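Local structure of P91 (Metagenome, 4ZI5) at residues V191-E194 with F195-D198. The protein hydrolyses phosphotriesters promiscuously and, as a dienelactone hydrolase-like member of the alpha/beta hydrolase fold, probably acts naturally on other ester substrates. Residues are numbered along the deposited sequence; the frame is centred on the assembly and turned at random. Where two conformers were deposited one is given.
Sequences VMDE and FRRD
V191 and F195 meet one turn apart on the buried flank of helix 185-198, the helix of the beta-alpha-beta crossover between strands 171-177 and 202-207. Their side chains run alongside each other, and CG1 of V191 touches CZ of F195 at 3.4 Å. V191 puts that methyl anti to its own backbone N (chi1 172°), beside the carbonyl carbon, which turns it toward the next turn of the helix. The V191 carbonyl oxygen lies over one face of the ring, toward its rim. I168 and W202 also touch F195, while M192 lies against W202, V204 and Y206 of strand 202-207.

Four successive i to i+4 backbone bonds tie the turns together, from F195 N to V191 O through D198 N to E194 O; the shortest joins R196 N to M192 O at 2.9 Å.

The charged contacts occupy other flanks. D193 OD1 meets R196 NH1 at 2.8 Å, at the guanidinium edge. The N-H...OD1 angle is only 123°, so the hydrogen bond within this salt bridge is weak. K189 forms a salt bridge with D193 OD2, and the extended R196 makes a salt bridge through NE to D179 and a hydrogen bond through NH2 to the carbonyl of A178, both of the second subunit. R197 bends at chi3 (62°), laying one guanidinium face over E194 CA. Side-on, its NE reaches D198 OD1 and its NH2 reaches D198 OD2, both at 2.9 Å and nearly straight, though from above the carboxylate plane. E160 takes NH1, R142 pairs with E194, and the G166 amide binds D198 OD2.

In the conformer given, R196 bonds both to D193 and to the second subunit, so it probably links its helix to that subunit, whereas the two-point grip on D198, with E160 at NH1, probably limits the rotation of the R197 guanidinium.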
loop_
_atom_site.group_PDB
_atom_site.type_symbol
_atom_site.label_atom_id
_atom_site.label_comp_id
_atom_site.label_asym_id
_atom_site.label_seq_id
_atom_site.Cartn_x
_atom_site.Cartn_y
_atom_site.Cartn_z
ATOM N N VAL A 191 11.908 -9.118 9.161
ATOM C CA VAL A 191 11.900 -9.244 7.691
ATOM C C VAL A 191 12.119 -7.892 7.012
ATOM O O VAL A 191 12.870 -7.782 6.059
ATOM C CB VAL A 191 10.618 -9.957 7.196
ATOM C CG1 VAL A 191 10.506 -9.918 5.668
ATOM C CG2 VAL A 191 10.617 -11.394 7.684
ATOM N N MET A 192 11.439 -6.856 7.493
ATOM C CA MET A 192 11.603 -5.511 6.944
ATOM C C MET A 192 13.064 -5.058 7.082
ATOM O O MET A 192 13.612 -4.433 6.180
ATOM C CB MET A 192 10.620 -4.520 7.607
ATOM C CG MET A 192 9.215 -4.578 7.007
ATOM S SD MET A 192 8.085 -3.340 7.741
ATOM C CE MET A 192 7.560 -4.400 9.045
ATOM N N ASP A 193 13.680 -5.391 8.209
ATOM C CA ASP A 193 15.100 -5.043 8.451
ATOM C C ASP A 193 16.048 -5.762 7.489
ATOM O O ASP A 193 17.051 -5.191 7.088
ATOM C CB ASP A 193 15.469 -5.342 9.897
ATOM C CG ASP A 193 14.955 -4.292 10.860
ATOM O OD1 ASP A 193 14.556 -3.170 10.417
ATOM O OD2 ASP A 193 14.993 -4.555 12.075
ATOM N N GLU A 194 15.685 -6.980 7.069
ATOM C CA GLU A 194 16.445 -7.693 6.010
ATOM C C GLU A 194 16.324 -6.933 4.709
ATOM O O GLU A 194 17.322 -6.694 4.020
ATOM C CB GLU A 194 15.926 -9.115 5.803
ATOM C CG GLU A 194 16.093 -10.028 7.004
ATOM C CD GLU A 194 15.241 -11.299 6.913
ATOM O OE1 GLU A 194 14.591 -11.559 5.866
ATOM O OE2 GLU A 194 15.205 -12.056 7.897
ATOM N N PHE A 195 15.090 -6.531 4.366
ATOM C CA PHE A 195 14.872 -5.770 3.133
ATOM C C PHE A 195 15.641 -4.446 3.120
ATOM O O PHE A 195 16.230 -4.067 2.093
ATOM C CB PHE A 195 13.394 -5.452 2.906
ATOM C CG PHE A 195 12.489 -6.635 2.780
ATOM C CD1 PHE A 195 12.946 -7.900 2.392
ATOM C CD2 PHE A 195 11.137 -6.463 2.996
ATOM C CE1 PHE A 195 12.058 -8.957 2.272
ATOM C CE2 PHE A 195 10.254 -7.513 2.857
ATOM C CZ PHE A 195 10.715 -8.754 2.486
ATOM N N ARG A 196 15.621 -3.746 4.255
ATOM C CA ARG A 196 16.387 -2.498 4.428
ATOM C C ARG A 196 17.888 -2.712 4.232
ATOM O O ARG A 196 18.534 -1.999 3.452
ATOM C CB ARG A 196 16.164 -1.930 5.827
ATOM C CG ARG A 196 14.806 -1.299 6.069
ATOM C CD ARG A 196 14.772 -0.549 7.404
ATOM N NE ARG A 196 13.485 0.070 7.646
ATOM C CZ ARG A 196 12.547 -0.445 8.423
ATOM N NH1 ARG A 196 12.755 -1.604 9.039
ATOM N NH2 ARG A 196 11.386 0.185 8.581
ATOM N N ARG A 197 18.423 -3.708 4.936
ATOM C CA ARG A 197 19.859 -4.060 4.871
ATOM C C ARG A 197 20.321 -4.275 3.436
ATOM O O ARG A 197 21.350 -3.765 3.031
ATOM C CB ARG A 197 20.126 -5.315 5.725
ATOM C CG ARG A 197 21.587 -5.802 5.766
ATOM C CD ARG A 197 21.703 -7.231 6.266
ATOM N NE ARG A 197 20.995 -8.127 5.352
ATOM C CZ ARG A 197 20.364 -9.253 5.682
ATOM N NH1 ARG A 197 20.343 -9.707 6.930
ATOM N NH2 ARG A 197 19.731 -9.936 4.745
ATOM N N ASP A 198 19.515 -4.991 2.657
ATOM C CA ASP A 198 19.863 -5.400 1.302
ATOM C C ASP A 198 19.398 -4.445 0.233
ATOM O O ASP A 198 19.711 -4.659 -0.921
ATOM C CB ASP A 198 19.309 -6.816 1.018
ATOM C CG ASP A 198 19.968 -7.868 1.892
ATOM O OD1 ASP A 198 21.011 -7.547 2.528
ATOM O OD2 ASP A 198 19.464 -9.012 1.979
#